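PDB 6IMV: endo-beta-1,2-glucanase from Talaromyces funiculosus, which hydrolyses internal beta-1,2-glucosidic linkages in beta-1,2-glucans, as a glycosylated fungal endo-glucanase with an (alpha/alpha)6-toroid fold. Local coordinates for residues Tyr90-Ala95 / Gly445-Leu450; Val173-Gln178 / Gly449-Lys454; Val37-Gly42 / Ala100-Ser105; Thr389-Lys394 / Val440-Gly445. All coordinates share one frame; numbering follows the deposited sequence.

Interaction 1 of 4, residues Tyr90-Ala95 / Gly445-Leu450; sequences YAHAIA and GGVSGL
Helix packing in the (alpha/alpha)6 toroid brings A91 and H92, near the C-terminal end of helix 80-94, against the tight turn G445-V447 and the first turn of helix 448-457. G445, at positive phi, closes the preceding helix with a Schellman motif, and V447 is the N-cap of the next one. The polar part of the contact is a weak hydrogen bond, H92 NE2 to G446 O at 2.7 Å. The carbonyl oxygen comes to the imidazole edge, close to the ring plane, but it is displaced toward H92 CE1, which is 3.0 Å from G446 O; the N-H...O angle is therefore just 123°. Chi1 of H92 (-69°) puts CG anti to the carbonyl carbon and carries the ring across to the turn, although the CB bond itself does not aim there. V447 CG1 sits obliquely to the same ring, 3.6 Å from H92 NE2. One helical position earlier, A91 points its CB toward the partner and meets L450 CD1 at 4.1 Å, with V447 CG1 slightly farther off. V447 also rests on A175 of helix 163-182, and its backbone is hydrogen-bonded to that of L310. Distance is favourable in the histidine bond but direction is poor, so it ties the interhelical turn to helix 80-94 modestly, beside a small apolar patch of alanine, valine and leucine.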
# COMPACT_ATOMS: atom_id res chain seq x y z
N TYR A 90 3.29 -3.65 11.88
CA TYR A 90 4.13 -4.12 12.98
C TYR A 90 4.90 -2.96 13.63
O TYR A 90 5.20 -3.03 14.82
CB TYR A 90 5.08 -5.23 12.52
CG TYR A 90 4.43 -6.53 12.13
CD1 TYR A 90 3.16 -6.88 12.56
CD2 TYR A 90 5.11 -7.42 11.32
CE1 TYR A 90 2.58 -8.08 12.18
CE2 TYR A 90 4.55 -8.63 10.93
CZ TYR A 90 3.28 -8.97 11.37
OH TYR A 90 2.74 -10.15 10.97
N ALA A 91 5.24 -1.92 12.85
CA ALA A 91 5.91 -0.75 13.39
C ALA A 91 5.01 -0.08 14.44
O ALA A 91 5.47 0.24 15.54
CB ALA A 91 6.31 0.19 12.29
N HIS A 92 3.72 0.07 14.12
CA HIS A 92 2.76 0.66 15.06
C HIS A 92 2.56 -0.27 16.26
O HIS A 92 2.50 0.20 17.41
CB HIS A 92 1.44 0.98 14.35
CG HIS A 92 1.55 2.11 13.38
ND1 HIS A 92 1.77 3.42 13.79
CD2 HIS A 92 1.48 2.15 12.03
CE1 HIS A 92 1.82 4.20 12.73
NE2 HIS A 92 1.65 3.45 11.64
N ALA A 93 2.43 -1.57 16.00
CA ALA A 93 2.17 -2.57 17.03
C ALA A 93 3.30 -2.58 18.06
O ALA A 93 3.04 -2.54 19.27
CB ALA A 93 1.98 -3.93 16.42
N ILE A 94 4.55 -2.62 17.59
CA ILE A 94 5.70 -2.73 18.50
C ILE A 94 5.87 -1.42 19.30
O ILE A 94 6.44 -1.46 20.37
CB ILE A 94 7.01 -3.13 17.79
CG1 ILE A 94 7.97 -3.79 18.78
CG2 ILE A 94 7.64 -1.94 17.08
CD1 ILE A 94 9.08 -4.57 18.14
N ALA A 95 5.40 -0.29 18.76
CA ALA A 95 5.49 1.01 19.43
C ALA A 95 4.41 1.15 20.51
O ALA A 95 4.43 2.10 21.26
CB ALA A 95 5.37 2.12 18.43
N GLY A 445 -2.41 6.25 10.51
CA GLY A 445 -1.78 7.52 10.19
C GLY A 445 -0.52 7.36 9.35
O GLY A 445 0.29 8.28 9.30
N GLY A 446 -0.33 6.21 8.70
CA GLY A 446 0.91 5.91 7.99
C GLY A 446 2.07 5.76 8.96
O GLY A 446 1.85 5.75 10.19
N VAL A 447 3.29 5.64 8.41
CA VAL A 447 4.51 5.55 9.24
C VAL A 447 5.40 6.78 9.00
O VAL A 447 6.56 6.79 9.44
CB VAL A 447 5.29 4.24 8.99
CG1 VAL A 447 4.48 3.02 9.41
CG2 VAL A 447 5.76 4.11 7.55
N SER A 448 4.86 7.82 8.36
CA SER A 448 5.66 9.00 7.99
C SER A 448 6.23 9.72 9.22
O SER A 448 7.33 10.31 9.13
CB SER A 448 4.90 9.93 7.10
OG SER A 448 3.77 10.47 7.74
N GLY A 449 5.51 9.67 10.34
CA GLY A 449 5.99 10.22 11.62
C GLY A 449 7.25 9.51 12.11
O GLY A 449 8.24 10.15 12.46
N LEU A 450 7.21 8.18 12.16
CA LEU A 450 8.38 7.38 12.52
C LEU A 450 9.54 7.63 11.55
O LEU A 450 10.69 7.79 11.98
CB LEU A 450 7.98 5.90 12.53
CG LEU A 450 7.19 5.45 13.75
CD1 LEU A 450 6.49 4.13 13.49
CD2 LEU A 450 8.10 5.35 14.97

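Interaction 2 of 4, residues Val173-Gln178 / Gly449-Lys454; sequences VYAFIQ and GLVSQK
The K454 chain crosses one face of the Y174 ring obliquely, with K454 CD almost above its middle: 3.6 Å from the centroid of the Y174 ring and 9° off the normal, a CH-pi contact. The lysine chain stays extended through chi3 and bends at chi4 (62°). K454 NZ ends up farther from the ring than CD, 5.0 Å from the centroid of Y174, at most a weak cation-pi attraction. E458 makes a salt bridge with that NZ through OE2 and a hydrogen bond with Y174 OH through OE1, tying the two partners together; Q196 is a further partner of NZ. At the ring edge, in plane, stands V451 O, 3.6 Å from Y174 CE2, while V451 CG1 packs nearby. These residues join helix 163-182 to helix 448-457, two helices of the toroid that cross steeply, at 77° between the short segments. A175 sits at the crossing: A175 CB touches V451 CG2 at 3.8 Å and meets L450 CB a little farther off. Beyond A175, Q178 bends at chi2, bringing OE1 of Q178 alongside the lysine's root, 3.2 Å from K454 CB. One water bridges here, donating to Q178 OE1 and accepting from K454 NZ. The Q178 and Q453 side chains cross at about a right angle. Their two NE2 donors are close without bonding each other; instead N182 accepts from Q178 NE2 through its OD1 and gives its own ND2 to Q453 OE1. I177 CG2 closes in on the lysine end, 3.9 Å from K454 NZ.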
# COMPACT_ATOMS: atom_id res chain seq x y z
N VAL A 173 10.58 -0.76 6.71
CA VAL A 173 11.59 -1.33 7.61
C VAL A 173 12.28 -0.20 8.38
O VAL A 173 12.55 -0.33 9.56
CB VAL A 173 12.58 -2.23 6.85
CG1 VAL A 173 13.81 -2.56 7.70
CG2 VAL A 173 11.91 -3.51 6.38
N TYR A 174 12.56 0.91 7.68
CA TYR A 174 13.14 2.13 8.26
C TYR A 174 12.27 2.59 9.44
O TYR A 174 12.79 2.83 10.55
CB TYR A 174 13.27 3.17 7.15
CG TYR A 174 14.10 4.40 7.42
CD1 TYR A 174 15.45 4.44 7.09
CD2 TYR A 174 13.52 5.56 7.90
CE1 TYR A 174 16.20 5.59 7.27
CE2 TYR A 174 14.26 6.72 8.09
CZ TYR A 174 15.60 6.74 7.78
OH TYR A 174 16.33 7.88 7.95
N ALA A 175 10.95 2.66 9.22
CA ALA A 175 9.97 3.01 10.27
C ALA A 175 10.01 2.00 11.43
O ALA A 175 10.03 2.40 12.60
CB ALA A 175 8.58 3.07 9.69
N PHE A 176 9.98 0.71 11.09
CA PHE A 176 9.91 -0.35 12.09
C PHE A 176 11.12 -0.26 13.03
O PHE A 176 10.98 -0.42 14.24
CB PHE A 176 9.86 -1.74 11.45
CG PHE A 176 9.92 -2.84 12.46
CD1 PHE A 176 8.78 -3.26 13.12
CD2 PHE A 176 11.13 -3.43 12.80
CE1 PHE A 176 8.84 -4.26 14.08
CE2 PHE A 176 11.20 -4.42 13.76
CZ PHE A 176 10.05 -4.85 14.39
N ILE A 177 12.30 -0.04 12.44
CA ILE A 177 13.54 0.08 13.19
C ILE A 177 13.40 1.20 14.22
O ILE A 177 13.73 1.00 15.39
CB ILE A 177 14.74 0.29 12.25
CG1 ILE A 177 15.11 -1.00 11.52
CG2 ILE A 177 15.94 0.89 12.99
CD1 ILE A 177 15.90 -0.76 10.26
N GLN A 178 12.92 2.37 13.76
CA GLN A 178 12.72 3.51 14.63
C GLN A 178 11.72 3.16 15.74
O GLN A 178 11.97 3.48 16.91
CB GLN A 178 12.26 4.73 13.84
CG GLN A 178 12.22 6.00 14.68
CD GLN A 178 13.59 6.34 15.24
OE1 GLN A 178 14.56 6.49 14.51
NE2 GLN A 178 13.67 6.44 16.55
N GLY A 449 5.51 9.67 10.34
CA GLY A 449 5.99 10.22 11.62
C GLY A 449 7.25 9.51 12.11
O GLY A 449 8.24 10.15 12.46
N LEU A 450 7.21 8.18 12.16
CA LEU A 450 8.38 7.38 12.52
C LEU A 450 9.54 7.63 11.55
O LEU A 450 10.69 7.79 11.98
CB LEU A 450 7.98 5.90 12.53
CG LEU A 450 7.19 5.45 13.75
CD1 LEU A 450 6.49 4.13 13.49
CD2 LEU A 450 8.10 5.35 14.97
N VAL A 451 9.24 7.70 10.25
CA VAL A 451 10.26 7.86 9.23
C VAL A 451 10.89 9.25 9.39
O VAL A 451 12.11 9.39 9.34
CB VAL A 451 9.68 7.61 7.83
CG1 VAL A 451 10.60 8.10 6.72
CG2 VAL A 451 9.34 6.14 7.65
N SER A 452 10.05 10.26 9.60
CA SER A 452 10.48 11.64 9.80
C SER A 452 11.46 11.74 10.99
O SER A 452 12.47 12.46 10.93
CB SER A 452 9.25 12.52 9.97
OG SER A 452 9.62 13.82 10.37
N GLN A 453 11.17 11.02 12.07
CA GLN A 453 12.02 11.05 13.27
C GLN A 453 13.44 10.58 12.92
O GLN A 453 14.43 11.22 13.26
CB GLN A 453 11.39 10.19 14.36
CG GLN A 453 12.15 10.21 15.67
CD GLN A 453 11.65 9.12 16.59
OE1 GLN A 453 10.58 8.55 16.37
NE2 GLN A 453 12.42 8.83 17.62
N LYS A 454 13.52 9.45 12.21
CA LYS A 454 14.78 8.81 11.87
C LYS A 454 15.51 9.64 10.81
O LYS A 454 16.72 9.81 10.86
CB LYS A 454 14.51 7.36 11.45
CG LYS A 454 15.73 6.47 11.27
CD LYS A 454 15.35 5.01 11.10
CE LYS A 454 16.49 4.15 10.60
NZ LYS A 454 17.64 4.13 11.54
O HOH W 1 16.45 4.46 14.09

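Interaction 3 of 4, residues Val37-Gly42 / Ala100-Ser105; sequences VLFWEG and AARFLS
L38, F39, E41 and G42, at the C-terminal end of helix 30-41, pack on R102 and F103 of helix 98-104, two helices of the toroid running roughly the same way with segment axes 38° apart. Contacts to flat groups come first. G42 CA sits over the centre of the F103 ring, 3.5 Å from its centroid, as a CH-pi contact. F103 CE2 also reaches the preceding residue, 3.9 Å from E41 CB. The guanidinium of R102 offers one face to F39, whose CD1 lies 3.8 Å above the plane of R102; ring and guanidinium are turned 42° against each other, so this is no flat stack. Aliphatic packing comes from the same arginine: with CG anti to the backbone N, R102 CG rests on L38 CB at 3.8 Å, and the bend at chi2 (74°) then leads the chain across to F39. N35 O accepts from R102 NE and steadies the guanidinium. Polar side-chain links lie elsewhere: the E41 carboxylate turns away to S416 N and to K436, whose salt bridge connects this helix end to helix 433-443. Backbone contacts complete the interface. A water lies between F39 O and F103 O, but it has more acceptors in reach than protons, so the bridge is doubtful. L38 O receives a CA-H...O contact from F103 CA at 3.5 Å, and, with no side chain on the glycine to intervene, G42 CA comes within 3.1 Å of F103 O.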
# COMPACT_ATOMS: atom_id res chain seq x y z
N VAL A 37 -13.99 -1.63 12.69
CA VAL A 37 -13.26 -1.94 11.47
C VAL A 37 -11.96 -2.69 11.81
O VAL A 37 -11.69 -3.76 11.25
CB VAL A 37 -12.97 -0.68 10.64
CG1 VAL A 37 -11.96 -0.97 9.53
CG2 VAL A 37 -14.24 -0.09 10.07
N LEU A 38 -11.18 -2.14 12.74
CA LEU A 38 -9.87 -2.68 13.07
C LEU A 38 -9.99 -4.10 13.63
O LEU A 38 -9.14 -4.95 13.34
CB LEU A 38 -9.18 -1.75 14.08
CG LEU A 38 -8.67 -0.43 13.52
CD1 LEU A 38 -8.34 0.53 14.65
CD2 LEU A 38 -7.47 -0.67 12.62
N PHE A 39 -11.02 -4.33 14.45
CA PHE A 39 -11.26 -5.64 15.09
C PHE A 39 -11.39 -6.72 14.01
O PHE A 39 -10.70 -7.75 14.06
CB PHE A 39 -12.51 -5.61 15.97
CG PHE A 39 -12.81 -6.91 16.67
CD1 PHE A 39 -12.21 -7.21 17.88
CD2 PHE A 39 -13.66 -7.85 16.11
CE1 PHE A 39 -12.46 -8.41 18.53
CE2 PHE A 39 -13.92 -9.06 16.76
CZ PHE A 39 -13.31 -9.33 17.96
N TRP A 40 -12.25 -6.48 13.02
CA TRP A 40 -12.51 -7.50 12.00
C TRP A 40 -11.36 -7.56 10.97
O TRP A 40 -11.02 -8.67 10.51
CB TRP A 40 -13.89 -7.29 11.38
CG TRP A 40 -14.93 -7.81 12.31
CD1 TRP A 40 -15.71 -7.08 13.15
CD2 TRP A 40 -15.21 -9.20 12.60
NE1 TRP A 40 -16.49 -7.91 13.91
CE2 TRP A 40 -16.20 -9.21 13.60
CE3 TRP A 40 -14.73 -10.42 12.10
CZ2 TRP A 40 -16.74 -10.40 14.10
CZ3 TRP A 40 -15.25 -11.59 12.60
CH2 TRP A 40 -16.25 -11.58 13.58
N GLU A 41 -10.76 -6.41 10.65
CA GLU A 41 -9.58 -6.40 9.78
C GLU A 41 -8.47 -7.29 10.37
O GLU A 41 -7.79 -8.01 9.64
CB GLU A 41 -9.08 -4.97 9.56
CG GLU A 41 -9.88 -4.16 8.55
CD GLU A 41 -10.33 -4.92 7.32
OE1 GLU A 41 -9.46 -5.44 6.58
OE2 GLU A 41 -11.55 -5.01 7.11
N GLY A 42 -8.30 -7.22 11.69
CA GLY A 42 -7.32 -8.01 12.42
C GLY A 42 -7.47 -9.51 12.25
O GLY A 42 -6.49 -10.24 12.37
N ALA A 100 -3.31 -0.37 16.67
CA ALA A 100 -2.62 -1.53 16.11
C ALA A 100 -2.90 -2.78 16.95
O ALA A 100 -2.98 -3.88 16.42
CB ALA A 100 -1.14 -1.27 15.98
N ALA A 101 -3.06 -2.60 18.27
CA ALA A 101 -3.35 -3.70 19.21
C ALA A 101 -4.79 -4.19 19.02
O ALA A 101 -5.06 -5.38 19.14
CB ALA A 101 -3.11 -3.25 20.64
N ARG A 102 -5.72 -3.27 18.73
CA ARG A 102 -7.11 -3.63 18.42
C ARG A 102 -7.15 -4.56 17.20
O ARG A 102 -7.97 -5.46 17.15
CB ARG A 102 -7.94 -2.37 18.18
CG ARG A 102 -9.39 -2.63 17.79
CD ARG A 102 -10.23 -3.08 18.96
NE ARG A 102 -11.64 -3.04 18.60
CZ ARG A 102 -12.60 -3.65 19.27
NH1 ARG A 102 -12.34 -4.27 20.41
NH2 ARG A 102 -13.83 -3.65 18.78
N PHE A 103 -6.26 -4.31 16.23
CA PHE A 103 -6.06 -5.17 15.05
C PHE A 103 -5.39 -6.49 15.44
O PHE A 103 -5.93 -7.56 15.15
CB PHE A 103 -5.25 -4.42 13.99
CG PHE A 103 -4.93 -5.20 12.74
CD1 PHE A 103 -3.86 -6.08 12.70
CD2 PHE A 103 -5.67 -5.02 11.57
CE1 PHE A 103 -3.55 -6.78 11.54
CE2 PHE A 103 -5.36 -5.73 10.42
CZ PHE A 103 -4.30 -6.60 10.40
N LEU A 104 -4.21 -6.41 16.07
CA LEU A 104 -3.33 -7.58 16.26
C LEU A 104 -3.81 -8.47 17.41
O LEU A 104 -3.65 -9.69 17.35
CB LEU A 104 -1.89 -7.13 16.56
CG LEU A 104 -0.83 -7.38 15.49
CD1 LEU A 104 0.56 -7.32 16.11
CD2 LEU A 104 -1.03 -8.71 14.79
N SER A 105 -4.31 -7.85 18.49
CA SER A 105 -4.47 -8.55 19.77
C SER A 105 -5.55 -7.89 20.61
O SER A 105 -5.28 -7.42 21.72
CB SER A 105 -3.14 -8.58 20.49
OG SER A 105 -3.16 -9.59 21.48
O HOH W 2 -8.83 -8.39 15.61

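Interaction 4 of 4, residues Thr389-Lys394 / Val440-Gly445; sequences TVLFDK and VNAILG
V390 and L391, in the last turn of helix 387-392, straddle A442 in the last turn of helix 433-443, so two helix ends of the toroid meet here through apolar side chains. The small bump is the A442 methyl. It enters the shallow cleft between the two larger residues, with CB of A442 4.1 Å from V390 CG1 and equally far from L391 CD2. V390 points toward the partner helix. Its CG1, anti to the backbone N (chi1 164°), settles into the notch between A442 and the next residue, V390 CG1 lying 3.8 Å from A442 O and also against I443 N. I443 heads away at CB, yet its CG1 swings back far enough to wall one side of that notch, I443 CG1 being 4.1 Å from V390 CG1. L391 works from the other flank: its CB bond is not aimed at A442, but the branch end CD2 reaches over the backbone there and comes loosely near the carbonyl carbon of G445. I34 of helix 30-41 also touches I443, and V309 touches L391. Both segments lie at chain turns. The side chain of D393 caps V396 N at the start of helix 394-405, while G445 ends the other helix in a Schellman motif. G445 N bonds back to A442 O at 3.0 Å, and the methyl L391 CD2 lies 3.6 Å from that same carbonyl oxygen, A442 O.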
# COMPACT_ATOMS: atom_id res chain seq x y z
N THR A 389 -8.24 9.15 1.28
CA THR A 389 -9.27 10.00 1.86
C THR A 389 -9.15 9.97 3.39
O THR A 389 -9.26 11.00 4.05
CB THR A 389 -10.66 9.57 1.39
OG1 THR A 389 -10.61 9.22 0.01
CG2 THR A 389 -11.70 10.64 1.62
N VAL A 390 -8.91 8.77 3.93
CA VAL A 390 -8.84 8.55 5.37
C VAL A 390 -7.75 9.44 5.99
O VAL A 390 -7.94 9.95 7.10
CB VAL A 390 -8.61 7.06 5.71
CG1 VAL A 390 -8.15 6.86 7.15
CG2 VAL A 390 -9.85 6.23 5.42
N LEU A 391 -6.64 9.63 5.28
CA LEU A 391 -5.51 10.44 5.78
C LEU A 391 -5.94 11.90 6.03
O LEU A 391 -5.39 12.54 6.92
CB LEU A 391 -4.35 10.36 4.79
CG LEU A 391 -3.68 8.99 4.68
CD1 LEU A 391 -2.62 8.98 3.59
CD2 LEU A 391 -3.09 8.55 6.01
N PHE A 392 -6.92 12.40 5.25
CA PHE A 392 -7.41 13.78 5.39
C PHE A 392 -8.67 13.88 6.26
O PHE A 392 -8.86 14.88 6.95
CB PHE A 392 -7.67 14.41 4.01
CG PHE A 392 -6.39 14.80 3.33
CD1 PHE A 392 -5.72 15.96 3.72
CD2 PHE A 392 -5.82 14.01 2.34
CE1 PHE A 392 -4.52 16.31 3.13
CE2 PHE A 392 -4.62 14.36 1.75
CZ PHE A 392 -3.97 15.51 2.15
N ASP A 393 -9.55 12.87 6.19
CA ASP A 393 -10.82 12.94 6.88
C ASP A 393 -11.33 11.51 7.11
O ASP A 393 -11.90 10.90 6.22
CB ASP A 393 -11.80 13.80 6.08
CG ASP A 393 -13.14 14.04 6.76
OD1 ASP A 393 -13.58 13.16 7.54
OD2 ASP A 393 -13.73 15.11 6.49
N LYS A 394 -11.11 10.98 8.31
CA LYS A 394 -11.38 9.59 8.59
C LYS A 394 -12.90 9.32 8.58
O LYS A 394 -13.30 8.22 8.24
CB LYS A 394 -10.62 9.13 9.84
CG LYS A 394 -10.98 9.78 11.16
CD LYS A 394 -9.91 9.53 12.21
CE LYS A 394 -10.43 9.77 13.62
NZ LYS A 394 -9.36 9.61 14.62
N VAL A 440 -6.06 -0.05 6.72
CA VAL A 440 -5.64 -0.16 8.11
C VAL A 440 -4.47 0.80 8.35
O VAL A 440 -4.50 1.59 9.31
CB VAL A 440 -5.30 -1.60 8.50
CG1 VAL A 440 -4.62 -1.67 9.87
CG2 VAL A 440 -6.54 -2.49 8.46
N ASN A 441 -3.46 0.77 7.47
CA ASN A 441 -2.26 1.59 7.63
C ASN A 441 -2.61 3.08 7.54
O ASN A 441 -2.00 3.89 8.24
CB ASN A 441 -1.14 1.15 6.67
CG ASN A 441 -0.31 0.04 7.26
OD1 ASN A 441 0.21 0.17 8.37
ND2 ASN A 441 -0.18 -1.07 6.54
N ALA A 442 -3.60 3.43 6.73
CA ALA A 442 -4.09 4.82 6.66
C ALA A 442 -4.79 5.22 7.97
O ALA A 442 -4.60 6.33 8.46
CB ALA A 442 -4.97 5.00 5.45
N ILE A 443 -5.60 4.33 8.53
CA ILE A 443 -6.29 4.56 9.82
C ILE A 443 -5.25 4.83 10.92
O ILE A 443 -5.48 5.66 11.77
CB ILE A 443 -7.21 3.38 10.17
CG1 ILE A 443 -8.48 3.38 9.31
CG2 ILE A 443 -7.52 3.33 11.66
CD1 ILE A 443 -9.26 2.08 9.34
N LEU A 444 -4.09 4.15 10.86
CA LEU A 444 -3.01 4.30 11.87
C LEU A 444 -2.12 5.53 11.59
O LEU A 444 -1.19 5.79 12.35
CB LEU A 444 -2.16 3.02 11.87
CG LEU A 444 -2.89 1.76 12.33
CD1 LEU A 444 -2.01 0.54 12.15
CD2 LEU A 444 -3.32 1.90 13.79
N GLY A 445 -2.41 6.25 10.51
CA GLY A 445 -1.78 7.52 10.19
C GLY A 445 -0.52 7.36 9.35
O GLY A 445 0.29 8.28 9.30

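Overall arrangement
The four contacts fasten toroid helices distant in sequence. Interactions 1 and 2 share G449 and L450 of helix 448-457, their centres about 7 Å apart; V447 and A175 touch between them. Interaction 4 shares G445 with interaction 1, about 13 Å away between centres, where G446 N probably bonds N441 O. Interaction 3 meets interaction 4 through V440 and interaction 1 where A100 lies on H92. Interactions 2 and 3, about 22 Å apart between centres, do not touch. Along the chain interaction 3 closes before 2 and 4 open, and 4 falls within the spans of 1 and 2. N-terminal helices 30-41, 80-94 and 98-104, with 163-182 and 387-392, thus meet helices 433-443 and 448-457, consistent with ring closure.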